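Local coordinates for sensor protein pfeS (Pseudomonas aeruginosa, PDB 3KYZ) that serves as the sensor kinase of the PfeR/PfeS two-component system and may activate PfeR by phosphorylation, represented here by its sensor domain, at residues W88-R93 with I116-R121; R20-D25 with A51-W56; A58-H63 with T70-E75. All coordinates share one frame; numbering follows the deposited sequence.

Contact 1: residues W88-R93 with I116-R121; sequences WPMSRR and IQLPER
Apolar contact joins Met-90, a selenomethionine, to Leu-118: the selenium SE meets CD2 of the leucine at 4.4 Å. Their CA atoms lie 9.2 Å apart, and both CA-CB bonds point at the partner segment, so two side chains bridge a distance too wide for the backbones to pair. The selenomethionine reaches across with chi2 at -93°, away from a staggered value, which swings SE toward the leucine. Leu-118 answers with one methyl branch. Both residues are buried, and the distance marks a loose van der Waals touch.

The meeting point lies in the sensor domain, predicted to be periplasmic and a member of the Cache clan. The irregular loop between helix 74-77 and strand 100-104 here passes the chain that has just left strand 113-117 and enters a short 3-10 turn. Leu-118 also packs on Leu-23 of helix 17-53 and Val-101 of strand 100-104, while Met-90 also packs on Pro-124. At the start of segment 88-93, Trp-88 meets Phe-82 of the second subunit edge-to-face.

Charge provides the other part of the contact, at the surface. NH2 of Arg-92 lies 4.1 Å from OE2 of Glu-120, beyond salt-bridge distance. The same nitrogen is also 4.1 Å from CG of Glu-120, which sits at the guanidinium edge, near its plane. The two side chains cross obliquely, with guanidinium and carboxylate planes 68° apart, so the groups do not lie flat against each other. A bend at chi3 (76°) turns the arginine end toward the glutamate, whose chain is extended beyond CG. A second modelled conformer of Arg-92 makes this approach provisional, and any attraction is probably weak.

Within the loop, a weak hydrogen bond runs from Arg-93 N to Ser-91 OG (3.2 Å).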
ATOM      1  N   TRP A  88       2.536   9.765 -11.769  1.00 19.77           N
ATOM      2  CA  TRP A  88       1.594   8.789 -12.295  1.00 18.88           C
ATOM      3  C   TRP A  88       0.267   9.459 -12.631  1.00 20.70           C
ATOM      4  O   TRP A  88      -0.058  10.507 -12.082  1.00 20.56           O
ATOM      5  CB  TRP A  88       1.348   7.682 -11.265  1.00 18.44           C
ATOM      6  CG  TRP A  88       2.533   6.810 -10.986  1.00 18.53           C
ATOM      7  CD1 TRP A  88       3.805   6.943 -11.486  1.00 19.06           C
ATOM      8  CD2 TRP A  88       2.553   5.655 -10.139  1.00 18.77           C
ATOM      9  NE1 TRP A  88       4.611   5.935 -10.994  1.00 19.74           N
ATOM     10  CE2 TRP A  88       3.866   5.140 -10.160  1.00 19.05           C
ATOM     11  CE3 TRP A  88       1.587   5.013  -9.358  1.00 17.50           C
ATOM     12  CZ2 TRP A  88       4.234   4.006  -9.438  1.00 19.84           C
ATOM     13  CZ3 TRP A  88       1.955   3.890  -8.635  1.00 18.97           C
ATOM     14  CH2 TRP A  88       3.268   3.397  -8.684  1.00 19.42           C
ATOM     15  N   PRO A  89      -0.523   8.842 -13.522  1.00 24.21           N
ATOM     16  CA  PRO A  89      -1.862   9.382 -13.788  1.00 26.51           C
ATOM     17  C   PRO A  89      -2.688   9.469 -12.503  1.00 27.05           C
ATOM     18  O   PRO A  89      -2.577   8.589 -11.648  1.00 27.39           O
ATOM     19  CB  PRO A  89      -2.476   8.354 -14.747  1.00 28.00           C
ATOM     20  CG  PRO A  89      -1.310   7.630 -15.341  1.00 27.51           C
ATOM     21  CD  PRO A  89      -0.250   7.611 -14.282  1.00 26.05           C
HETATM   22  N   MSE A  90      -3.500  10.517 -12.378  1.00 29.28           N
HETATM   23  CA  MSE A  90      -4.318  10.757 -11.188  1.00 31.39           C
HETATM   24  C   MSE A  90      -5.798  10.811 -11.538  1.00 34.41           C
HETATM   25  O   MSE A  90      -6.183  11.463 -12.510  1.00 36.57           O
HETATM   26  CB  MSE A  90      -3.948  12.099 -10.559  1.00 32.47           C
HETATM   27  CG  MSE A  90      -2.501  12.243 -10.179  1.00 33.85           C
HETATM   28 SE   MSE A  90      -2.198  11.747  -8.335  0.80 35.51          SE
HETATM   29  CE  MSE A  90      -0.252  11.654  -8.414  1.00 28.17           C
ATOM     30  N   SER A  91      -6.631  10.159 -10.734  1.00 36.40           N
ATOM     31  CA  SER A  91      -8.076  10.251 -10.929  1.00 39.08           C
ATOM     32  C   SER A  91      -8.867   9.731  -9.731  1.00 40.76           C
ATOM     33  O   SER A  91      -8.344   8.975  -8.910  1.00 41.02           O
ATOM     34  CB  SER A  91      -8.499   9.495 -12.190  1.00 41.18           C
ATOM     35  OG  SER A  91      -8.909   8.178 -11.877  1.00 44.68           O
ATOM     36  N   ARG A  92     -10.128  10.154  -9.644  1.00 41.80           N
ATOM     37  CA  ARG A  92     -11.020   9.685  -8.591  0.50 43.03           C
ATOM     38  C   ARG A  92     -11.713   8.393  -9.014  1.00 44.35           C
ATOM     39  O   ARG A  92     -12.247   7.667  -8.176  1.00 44.12           O
ATOM     40  CB  ARG A  92     -12.072  10.749  -8.262  0.50 43.28           C
ATOM     41  CG  ARG A  92     -11.510  12.132  -7.973  0.50 43.63           C
ATOM     42  CD  ARG A  92     -12.625  13.140  -7.719  0.50 44.04           C
ATOM     43  NE  ARG A  92     -13.222  12.981  -6.396  0.50 45.00           N
ATOM     44  CZ  ARG A  92     -13.284  13.945  -5.482  0.50 44.58           C
ATOM     45  NH1 ARG A  92     -13.843  13.709  -4.302  0.50 45.43           N
ATOM     46  NH2 ARG A  92     -12.793  15.148  -5.749  0.50 42.39           N
ATOM     47  N   ARG A  93     -11.696   8.121 -10.317  1.00 46.35           N
ATOM     48  CA  ARG A  93     -12.383   6.973 -10.917  1.00 48.35           C
ATOM     49  C   ARG A  93     -12.398   5.695 -10.079  1.00 49.03           C
ATOM     50  O   ARG A  93     -13.416   5.345  -9.475  1.00 49.69           O
ATOM     51  CB  ARG A  93     -11.780   6.660 -12.292  1.00 49.75           C
ATOM     52  CG  ARG A  93     -12.114   7.668 -13.382  1.00 52.64           C
ATOM     53  CD  ARG A  93     -13.436   7.342 -14.061  1.00 56.24           C
ATOM     54  NE  ARG A  93     -13.689   8.204 -15.213  1.00 60.15           N
ATOM     55  CZ  ARG A  93     -13.393   7.882 -16.471  1.00 61.93           C
ATOM     56  NH1 ARG A  93     -12.835   6.710 -16.747  1.00 62.53           N
ATOM     57  NH2 ARG A  93     -13.661   8.732 -17.454  1.00 62.25           N
ATOM     58  N   ILE A 116       0.173  11.917   1.357  1.00 11.56           N
ATOM     59  CA  ILE A 116      -0.790  13.008   1.417  1.00 11.52           C
ATOM     60  C   ILE A 116      -1.958  12.685   0.501  1.00 11.98           C
ATOM     61  O   ILE A 116      -1.755  12.325  -0.655  1.00 14.02           O
ATOM     62  CB  ILE A 116      -0.134  14.376   1.063  1.00 11.93           C
ATOM     63  CG1 ILE A 116      -1.142  15.523   1.181  1.00 13.79           C
ATOM     64  CG2 ILE A 116       0.512  14.357  -0.327  1.00 14.81           C
ATOM     65  CD1 ILE A 116      -0.462  16.889   1.251  1.00 16.16           C
ATOM     66  N   GLN A 117      -3.179  12.773   1.017  1.00 12.22           N
ATOM     67  CA  GLN A 117      -4.326  12.636   0.129  1.00 12.67           C
ATOM     68  C   GLN A 117      -4.363  13.895  -0.733  1.00 12.58           C
ATOM     69  O   GLN A 117      -4.285  15.010  -0.222  1.00 13.47           O
ATOM     70  CB  GLN A 117      -5.643  12.464   0.883  1.00 13.12           C
ATOM     71  CG  GLN A 117      -6.789  12.106  -0.064  1.00 15.54           C
ATOM     72  CD  GLN A 117      -8.026  11.585   0.640  1.00 15.23           C
ATOM     73  OE1 GLN A 117      -8.275  11.904   1.800  1.00 17.05           O
ATOM     74  NE2 GLN A 117      -8.810  10.768  -0.067  1.00 17.20           N
ATOM     75  N   LEU A 118      -4.447  13.717  -2.044  1.00 12.37           N
ATOM     76  CA  LEU A 118      -4.327  14.849  -2.962  1.00 14.10           C
ATOM     77  C   LEU A 118      -5.343  15.935  -2.630  1.00 14.77           C
ATOM     78  O   LEU A 118      -6.533  15.657  -2.564  1.00 15.10           O
ATOM     79  CB  LEU A 118      -4.540  14.387  -4.405  1.00 15.87           C
ATOM     80  CG  LEU A 118      -4.165  15.429  -5.456  1.00 16.72           C
ATOM     81  CD1 LEU A 118      -2.652  15.613  -5.502  1.00 15.78           C
ATOM     82  CD2 LEU A 118      -4.697  15.022  -6.813  1.00 20.57           C
ATOM     83  N   PRO A 119      -4.881  17.178  -2.413  1.00 16.26           N
ATOM     84  CA  PRO A 119      -5.849  18.269  -2.239  1.00 17.70           C
ATOM     85  C   PRO A 119      -6.743  18.413  -3.469  1.00 19.86           C
ATOM     86  O   PRO A 119      -6.264  18.312  -4.597  1.00 20.89           O
ATOM     87  CB  PRO A 119      -4.957  19.507  -2.090  1.00 19.33           C
ATOM     88  CG  PRO A 119      -3.690  18.977  -1.512  1.00 19.08           C
ATOM     89  CD  PRO A 119      -3.496  17.625  -2.177  1.00 17.69           C
ATOM     90  N   GLU A 120      -8.029  18.657  -3.248  1.00 20.53           N
ATOM     91  CA  GLU A 120      -8.997  18.678  -4.338  1.00 24.39           C
ATOM     92  C   GLU A 120      -8.633  19.655  -5.460  1.00 25.43           C
ATOM     93  O   GLU A 120      -8.889  19.389  -6.638  1.00 26.14           O
ATOM     94  CB  GLU A 120     -10.393  18.990  -3.798  1.00 29.11           C
ATOM     95  CG  GLU A 120     -11.493  18.910  -4.840  1.00 37.86           C
ATOM     96  CD  GLU A 120     -12.834  19.361  -4.296  1.00 45.92           C
ATOM     97  OE1 GLU A 120     -12.848  20.042  -3.248  1.00 50.22           O
ATOM     98  OE2 GLU A 120     -13.871  19.041  -4.917  1.00 50.81           O
ATOM     99  N   ARG A 121      -8.027  20.780  -5.100  1.00 23.69           N
ATOM    100  CA  ARG A 121      -7.721  21.806  -6.094  1.00 24.90           C
ATOM    101  C   ARG A 121      -6.657  21.360  -7.096  1.00 25.96           C
ATOM    102  O   ARG A 121      -6.507  21.973  -8.156  1.00 27.55           O
ATOM    103  CB  ARG A 121      -7.283  23.109  -5.419  1.00 26.07           C
ATOM    104  CG  ARG A 121      -5.855  23.072  -4.923  1.00 29.17           C
ATOM    105  CD  ARG A 121      -5.429  24.383  -4.285  1.00 29.59           C
ATOM    106  NE  ARG A 121      -4.055  24.274  -3.815  1.00 29.23           N
ATOM    107  CZ  ARG A 121      -3.699  23.634  -2.707  1.00 29.17           C
ATOM    108  NH1 ARG A 121      -4.619  23.067  -1.941  1.00 28.61           N
ATOM    109  NH2 ARG A 121      -2.422  23.579  -2.356  1.00 32.63           N
TER

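Contact 2: residues R20-D25 with A51-W56; sequences RHYLAD and AKEDTW
The helical turn carrying Tyr-22 runs roughly antiparallel to the turn carrying Lys-52 and Glu-53, the two being the far ends of helical run 17-53. That run has folded back on itself as a helical hairpin, one of the main elements of this Cache-clan sensor domain. Regular backbone bonds hold the first turn, among them Ala-24 N to Arg-20 O at 2.9 Å. On the other side Asp-54 leaves helical geometry with a positive phi of 50°, and the chain then heads for strand 57-60.

The facing backbones are well apart, and the side chains of Tyr-22, Lys-52 and Glu-53 span the gap, all with CA-CB bonds directed at the opposite segment. Tyr-22 has CG anti to its backbone N (chi1 -170°), sending the ring out across the gap. The glutamate comes from the opposite direction and presents OE2 to the ring edge, near the ring plane, 3.6 Å from CE2; ring and carboxylate planes are 80° apart. A bend at chi2 directs that carboxylate, whereas Lys-52 comes across fully extended, bringing NZ to 3.5 Å from Tyr-22 OH.

Neither of those approaches is a direct hydrogen bond. Tyr-26, one helical turn beyond Tyr-22 and edge-to-face with it, supplies the hydroxyl that bonds both Lys-52 NZ and Glu-53 OE2. The other carboxylate oxygen, OE1, forms a salt bridge with Arg-121. Held through both oxygens, the buried carboxylate would probably be stabilised in its charged form by the neighbouring lysine and arginine.

A water completes the crossing between the two segments: it donates to OE2 of Glu-53 at 2.5 Å and is hydrogen-bonded to OH of Tyr-22 at 2.6 Å.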
ATOM      1  N   ARG A  20       4.015  18.884  -8.846  1.00 15.04           N
ATOM      2  CA  ARG A  20       4.851  17.772  -8.413  0.50 15.22           C
ATOM      3  C   ARG A  20       5.981  18.305  -7.547  1.00 15.19           C
ATOM      4  O   ARG A  20       6.274  17.763  -6.486  1.00 16.33           O
ATOM      5  CB  ARG A  20       5.423  17.020  -9.613  0.50 15.79           C
ATOM      6  CG  ARG A  20       4.363  16.394 -10.487  0.50 17.11           C
ATOM      7  CD  ARG A  20       4.962  15.672 -11.677  0.50 17.85           C
ATOM      8  NE  ARG A  20       3.964  15.506 -12.726  0.50 20.02           N
ATOM      9  CZ  ARG A  20       4.162  14.833 -13.852  0.50 23.93           C
ATOM     10  NH1 ARG A  20       3.185  14.742 -14.741  0.50 26.94           N
ATOM     11  NH2 ARG A  20       5.329  14.249 -14.090  0.50 24.00           N
ATOM     12  N   HIS A  21       6.612  19.382  -8.004  1.00 15.42           N
ATOM     13  CA  HIS A  21       7.717  19.988  -7.269  0.50 16.23           C
ATOM     14  C   HIS A  21       7.261  20.468  -5.891  1.00 15.66           C
ATOM     15  O   HIS A  21       7.950  20.278  -4.893  1.00 17.42           O
ATOM     16  CB  HIS A  21       8.308  21.147  -8.072  0.50 17.51           C
ATOM     17  CG  HIS A  21       9.506  21.779  -7.435  0.50 21.02           C
ATOM     18  ND1 HIS A  21       9.411  22.825  -6.544  0.50 22.75           N
ATOM     19  CD2 HIS A  21      10.828  21.514  -7.566  0.50 22.99           C
ATOM     20  CE1 HIS A  21      10.622  23.178  -6.151  0.50 23.14           C
ATOM     21  NE2 HIS A  21      11.499  22.398  -6.757  0.50 24.49           N
ATOM     22  N   TYR A  22       6.087  21.095  -5.850  1.00 14.33           N
ATOM     23  CA  TYR A  22       5.516  21.609  -4.607  1.00 14.04           C
ATOM     24  C   TYR A  22       5.298  20.502  -3.578  1.00 14.89           C
ATOM     25  O   TYR A  22       5.687  20.624  -2.411  1.00 15.28           O
ATOM     26  CB  TYR A  22       4.187  22.280  -4.911  1.00 16.33           C
ATOM     27  CG  TYR A  22       3.578  23.072  -3.783  1.00 17.81           C
ATOM     28  CD1 TYR A  22       4.175  24.247  -3.348  1.00 19.02           C
ATOM     29  CD2 TYR A  22       2.382  22.683  -3.189  1.00 22.00           C
ATOM     30  CE1 TYR A  22       3.621  25.003  -2.346  1.00 19.97           C
ATOM     31  CE2 TYR A  22       1.815  23.444  -2.167  1.00 20.25           C
ATOM     32  CZ  TYR A  22       2.450  24.607  -1.757  1.00 19.78           C
ATOM     33  OH  TYR A  22       1.916  25.396  -0.758  1.00 22.27           O
ATOM     34  N   LEU A  23       4.660  19.420  -4.008  1.00 14.70           N
ATOM     35  CA  LEU A  23       4.383  18.322  -3.094  1.00 14.64           C
ATOM     36  C   LEU A  23       5.676  17.614  -2.702  1.00 14.31           C
ATOM     37  O   LEU A  23       5.841  17.202  -1.554  1.00 15.26           O
ATOM     38  CB  LEU A  23       3.369  17.347  -3.698  1.00 15.37           C
ATOM     39  CG  LEU A  23       1.974  17.942  -3.936  1.00 14.91           C
ATOM     40  CD1 LEU A  23       1.039  16.921  -4.580  1.00 17.53           C
ATOM     41  CD2 LEU A  23       1.373  18.499  -2.641  1.00 16.83           C
ATOM     42  N   ALA A  24       6.605  17.493  -3.645  1.00 14.03           N
ATOM     43  CA  ALA A  24       7.898  16.899  -3.330  1.00 15.13           C
ATOM     44  C   ALA A  24       8.616  17.714  -2.257  1.00 15.09           C
ATOM     45  O   ALA A  24       9.304  17.160  -1.402  1.00 14.85           O
ATOM     46  CB  ALA A  24       8.760  16.769  -4.573  1.00 17.27           C
ATOM     47  N   ASP A  25       8.454  19.031  -2.289  1.00 13.96           N
ATOM     48  CA  ASP A  25       9.095  19.859  -1.278  1.00 15.22           C
ATOM     49  C   ASP A  25       8.543  19.542   0.113  1.00 13.67           C
ATOM     50  O   ASP A  25       9.278  19.572   1.097  1.00 14.07           O
ATOM     51  CB  ASP A  25       8.947  21.351  -1.598  1.00 15.85           C
ATOM     52  CG  ASP A  25       9.525  22.223  -0.508  1.00 20.85           C
ATOM     53  OD1 ASP A  25      10.750  22.448  -0.514  1.00 25.64           O
ATOM     54  OD2 ASP A  25       8.756  22.658   0.370  1.00 24.05           O
ATOM     55  N   ALA A  51      -3.489  20.504   8.455  1.00 14.62           N
ATOM     56  CA  ALA A  51      -4.294  21.707   8.651  1.00 15.57           C
ATOM     57  C   ALA A  51      -4.124  22.674   7.486  1.00 16.35           C
ATOM     58  O   ALA A  51      -5.091  23.264   7.000  1.00 18.18           O
ATOM     59  CB  ALA A  51      -3.927  22.385   9.959  1.00 17.01           C
ATOM     60  N   LYS A  52      -2.885  22.846   7.043  1.00 14.99           N
ATOM     61  CA  LYS A  52      -2.606  23.785   5.965  1.00 15.26           C
ATOM     62  C   LYS A  52      -3.331  23.400   4.677  1.00 16.35           C
ATOM     63  O   LYS A  52      -3.949  24.242   4.032  1.00 18.74           O
ATOM     64  CB  LYS A  52      -1.107  23.875   5.691  1.00 16.26           C
ATOM     65  CG  LYS A  52      -0.767  24.871   4.598  1.00 18.25           C
ATOM     66  CD  LYS A  52       0.715  24.869   4.255  1.00 18.27           C
ATOM     67  CE  LYS A  52       1.004  25.860   3.140  1.00 18.15           C
ATOM     68  NZ  LYS A  52       2.412  25.755   2.724  1.00 19.33           N
ATOM     69  N   GLU A  53      -3.255  22.121   4.317  1.00 15.42           N
ATOM     70  CA  GLU A  53      -3.782  21.649   3.040  1.00 15.01           C
ATOM     71  C   GLU A  53      -5.175  21.049   3.166  1.00 16.09           C
ATOM     72  O   GLU A  53      -5.740  20.570   2.182  1.00 17.02           O
ATOM     73  CB  GLU A  53      -2.826  20.629   2.415  1.00 15.69           C
ATOM     74  CG  GLU A  53      -1.519  21.237   1.922  1.00 17.69           C
ATOM     75  CD  GLU A  53      -1.686  22.065   0.665  1.00 19.87           C
ATOM     76  OE1 GLU A  53      -2.798  22.082   0.084  1.00 22.16           O
ATOM     77  OE2 GLU A  53      -0.690  22.702   0.254  1.00 23.23           O
ATOM     78  N   ASP A  54      -5.716  21.069   4.381  1.00 15.52           N
ATOM     79  CA  ASP A  54      -7.057  20.562   4.651  1.00 16.16           C
ATOM     80  C   ASP A  54      -7.226  19.168   4.057  1.00 15.62           C
ATOM     81  O   ASP A  54      -8.169  18.902   3.308  1.00 16.59           O
ATOM     82  CB  ASP A  54      -8.117  21.521   4.091  1.00 18.64           C
ATOM     83  CG  ASP A  54      -9.521  21.175   4.554  1.00 22.91           C
ATOM     84  OD1 ASP A  54      -9.656  20.525   5.615  1.00 23.61           O
ATOM     85  OD2 ASP A  54     -10.489  21.559   3.859  1.00 25.91           O
ATOM     86  N   THR A  55      -6.302  18.276   4.396  1.00 14.04           N
ATOM     87  CA  THR A  55      -6.305  16.945   3.816  1.00 14.86           C
ATOM     88  C   THR A  55      -5.580  15.968   4.729  1.00 14.00           C
ATOM     89  O   THR A  55      -4.798  16.376   5.602  1.00 14.36           O
ATOM     90  CB  THR A  55      -5.641  16.951   2.421  1.00 14.01           C
ATOM     91  OG1 THR A  55      -5.969  15.739   1.732  1.00 15.14           O
ATOM     92  CG2 THR A  55      -4.125  17.087   2.527  1.00 14.29           C
ATOM     93  N   TRP A  56      -5.847  14.681   4.542  1.00 12.59           N
ATOM     94  CA  TRP A  56      -5.189  13.662   5.349  1.00 11.31           C
ATOM     95  C   TRP A  56      -3.700  13.555   5.003  1.00 12.43           C
ATOM     96  O   TRP A  56      -3.319  13.567   3.834  1.00 13.34           O
ATOM     97  CB  TRP A  56      -5.871  12.306   5.177  1.00 11.74           C
ATOM     98  CG  TRP A  56      -5.328  11.259   6.109  1.00 12.34           C
ATOM     99  CD1 TRP A  56      -5.651  11.086   7.425  1.00 15.15           C
ATOM    100  CD2 TRP A  56      -4.366  10.245   5.796  1.00 12.20           C
ATOM    101  NE1 TRP A  56      -4.955  10.020   7.949  1.00 14.42           N
ATOM    102  CE2 TRP A  56      -4.154   9.492   6.971  1.00 12.82           C
ATOM    103  CE3 TRP A  56      -3.662   9.902   4.639  1.00 15.14           C
ATOM    104  CZ2 TRP A  56      -3.276   8.412   7.018  1.00 15.06           C
ATOM    105  CZ3 TRP A  56      -2.796   8.833   4.686  1.00 16.88           C
ATOM    106  CH2 TRP A  56      -2.608   8.097   5.868  1.00 15.75           C
TER
HETATM  107  O   HOH W   1      -0.701  25.084  -0.507  1.00 40.82           O

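Contact 3: residues A58-H63 with T70-E75; sequences ALVGPH and TPLSAE
Leu-72 points its side chain at Ala-58 and Val-60, two alternate residues on one face of strand 57-60, which lies at an edge of the three-stranded antiparallel sheet of this sensor domain. The leucine and valine side chains cross at about a right angle. Leu-72 splits its methyls between the two strand residues: CD2 reaches CB of Ala-58 at 4.3 Å, while CD1 goes to the valine. With CG anti to the carbonyl carbon (chi1 -62°), the leucine fork extends from the loop toward the sheet. Its CA-CB bond is aimed at the strand, whereas that of Val-60 runs past the loop rather than into it.

Leu-59, between the two contact residues, lies on the other face and packs on Ala-30, Ala-42 and Phe-45 of helix 17-53. Just after the leucine, Ser-73 is the N-cap of helix 74-77: its OG caps a backbone N just beyond Glu-75, and its own N binds Glu-76 OE1, a capping box. Pro-62 and Ala-74 each pack on the other's counterpart in the second subunit.

The closest touch across the segments is between Val-60 CG1 and Leu-72 CD1, at 3.8 Å.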
ATOM      1  N   ALA A  58       0.112  11.521   6.394  1.00 11.90           N
ATOM      2  CA  ALA A  58       0.836  10.627   7.301  1.00 11.30           C
ATOM      3  C   ALA A  58       2.316  10.603   6.939  1.00 10.65           C
ATOM      4  O   ALA A  58       2.671  10.782   5.773  1.00 12.58           O
ATOM      5  CB  ALA A  58       0.255   9.207   7.265  1.00 14.20           C
ATOM      6  N   LEU A  59       3.171  10.421   7.940  1.00 11.53           N
ATOM      7  CA  LEU A  59       4.576  10.116   7.711  1.00 10.02           C
ATOM      8  C   LEU A  59       4.739   8.680   8.143  1.00 11.46           C
ATOM      9  O   LEU A  59       4.433   8.345   9.281  1.00 11.52           O
ATOM     10  CB  LEU A  59       5.486  11.018   8.554  1.00 13.22           C
ATOM     11  CG  LEU A  59       5.755  12.410   7.973  1.00 12.99           C
ATOM     12  CD1 LEU A  59       4.459  13.202   7.841  1.00 17.95           C
ATOM     13  CD2 LEU A  59       6.761  13.155   8.830  1.00 15.69           C
ATOM     14  N   VAL A  60       5.184   7.819   7.234  1.00 10.81           N
ATOM     15  CA  VAL A  60       5.297   6.398   7.582  1.00 12.84           C
ATOM     16  C   VAL A  60       6.683   5.853   7.306  1.00 11.16           C
ATOM     17  O   VAL A  60       7.389   6.339   6.415  1.00 11.65           O
ATOM     18  CB  VAL A  60       4.222   5.510   6.905  1.00 15.72           C
ATOM     19  CG1 VAL A  60       2.819   5.991   7.265  1.00 14.96           C
ATOM     20  CG2 VAL A  60       4.405   5.475   5.411  1.00 17.71           C
ATOM     21  N   GLY A  61       7.076   4.858   8.095  1.00 10.77           N
ATOM     22  CA  GLY A  61       8.403   4.287   7.997  1.00 10.48           C
ATOM     23  C   GLY A  61       8.476   3.087   7.069  1.00 10.07           C
ATOM     24  O   GLY A  61       7.529   2.806   6.320  1.00 11.71           O
ATOM     25  N   PRO A  62       9.606   2.363   7.122  1.00 11.80           N
ATOM     26  CA  PRO A  62       9.875   1.241   6.210  1.00 13.53           C
ATOM     27  C   PRO A  62       8.892   0.078   6.376  1.00 11.71           C
ATOM     28  O   PRO A  62       8.707  -0.701   5.440  1.00 14.23           O
ATOM     29  CB  PRO A  62      11.287   0.782   6.597  1.00 15.57           C
ATOM     30  CG  PRO A  62      11.838   1.809   7.514  1.00 17.70           C
ATOM     31  CD  PRO A  62      10.712   2.618   8.064  1.00 13.80           C
ATOM     32  N   HIS A  63       8.272  -0.034   7.546  1.00 11.52           N
ATOM     33  CA  HIS A  63       7.281  -1.083   7.790  1.00 12.67           C
ATOM     34  C   HIS A  63       5.827  -0.573   7.678  1.00 11.50           C
ATOM     35  O   HIS A  63       4.864  -1.262   8.059  1.00 14.03           O
ATOM     36  CB  HIS A  63       7.559  -1.753   9.144  1.00 17.04           C
ATOM     37  CG  HIS A  63       8.999  -2.127   9.338  1.00 23.77           C
ATOM     38  ND1 HIS A  63       9.596  -3.165   8.657  1.00 26.89           N
ATOM     39  CD2 HIS A  63       9.967  -1.587  10.119  1.00 26.95           C
ATOM     40  CE1 HIS A  63      10.864  -3.257   9.015  1.00 26.56           C
ATOM     41  NE2 HIS A  63      11.117  -2.309   9.901  1.00 27.84           N
ATOM     42  N   THR A  70       1.614   9.188  17.287  1.00 15.66           N
ATOM     43  CA  THR A  70       0.277   8.610  17.222  1.00 15.00           C
ATOM     44  C   THR A  70       0.265   7.512  16.165  1.00 14.24           C
ATOM     45  O   THR A  70       0.569   7.779  15.007  1.00 15.78           O
ATOM     46  CB  THR A  70      -0.782   9.669  16.850  1.00 15.38           C
ATOM     47  OG1 THR A  70      -0.784  10.726  17.824  1.00 19.35           O
ATOM     48  CG2 THR A  70      -2.180   9.039  16.776  1.00 16.30           C
ATOM     49  N   PRO A  71      -0.080   6.277  16.555  1.00 15.49           N
ATOM     50  CA  PRO A  71      -0.094   5.191  15.569  1.00 14.76           C
ATOM     51  C   PRO A  71      -1.230   5.346  14.570  1.00 13.03           C
ATOM     52  O   PRO A  71      -2.228   6.034  14.833  1.00 14.81           O
ATOM     53  CB  PRO A  71      -0.329   3.926  16.406  1.00 16.85           C
ATOM     54  CG  PRO A  71      -0.711   4.365  17.755  1.00 21.55           C
ATOM     55  CD  PRO A  71      -0.538   5.850  17.890  1.00 18.21           C
ATOM     56  N   LEU A  72      -1.080   4.706  13.418  1.00 13.28           N
ATOM     57  CA  LEU A  72      -2.155   4.684  12.438  1.00 13.14           C
ATOM     58  C   LEU A  72      -3.248   3.737  12.892  1.00 12.57           C
ATOM     59  O   LEU A  72      -2.968   2.652  13.398  1.00 14.45           O
ATOM     60  CB  LEU A  72      -1.630   4.203  11.087  1.00 13.13           C
ATOM     61  CG  LEU A  72      -0.553   5.072  10.441  1.00 14.74           C
ATOM     62  CD1 LEU A  72      -0.238   4.558   9.050  1.00 18.51           C
ATOM     63  CD2 LEU A  72      -1.015   6.530  10.396  1.00 17.12           C
ATOM     64  N   SER A  73      -4.496   4.141  12.699  1.00 12.29           N
ATOM     65  CA  SER A  73      -5.614   3.219  12.849  1.00 12.75           C
ATOM     66  C   SER A  73      -5.615   2.249  11.669  1.00 13.18           C
ATOM     67  O   SER A  73      -4.940   2.481  10.659  1.00 13.55           O
ATOM     68  CB  SER A  73      -6.931   3.988  12.878  1.00 13.39           C
ATOM     69  OG  SER A  73      -7.207   4.560  11.611  1.00 13.65           O
ATOM     70  N   ALA A  74      -6.360   1.158  11.795  1.00 12.41           N
ATOM     71  CA  ALA A  74      -6.502   0.226  10.678  1.00 12.65           C
ATOM     72  C   ALA A  74      -7.091   0.941   9.464  1.00 13.09           C
ATOM     73  O   ALA A  74      -6.695   0.685   8.326  1.00 13.47           O
ATOM     74  CB  ALA A  74      -7.349  -0.967  11.070  1.00 13.62           C
ATOM     75  N   GLU A  75      -8.043   1.839   9.707  1.00 12.99           N
ATOM     76  CA  GLU A  75      -8.632   2.624   8.629  0.50 11.36           C
ATOM     77  C   GLU A  75      -7.562   3.431   7.889  1.00 12.23           C
ATOM     78  O   GLU A  75      -7.563   3.505   6.658  1.00 13.31           O
ATOM     79  CB  GLU A  75      -9.731   3.547   9.169  0.50 12.64           C
ATOM     80  CG  GLU A  75     -10.576   4.211   8.088  0.50 13.29           C
ATOM     81  CD  GLU A  75     -10.003   5.536   7.598  0.50 14.51           C
ATOM     82  OE1 GLU A  75      -9.199   6.160   8.322  0.50 16.09           O
ATOM     83  OE2 GLU A  75     -10.379   5.963   6.487  0.50 17.37           O
TER

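How the contacts relate
Contact 3 is buried and wholly apolar, whereas contacts 1 and 2 each combine buried and exposed residues. Contact 1 keeps its apolar and charged pairs apart; contact 2 is polar and uses water. Contact 3 uses strand 57-60 itself, whereas contact 1 uses the chain just past the end of its neighbour, strand 113-117; their centres are 20 Å apart and they do not touch. Contact 2 closes helical run 17-53 and lies on the opposite side of the chain's centre from contact 3, although only one residue separates 51-56 from 58-63 in the chain. Contacts 1 and 2 meet directly, with a probable hydrogen bond between Thr-55 OG1 and Gln-117 O at 2.7 Å.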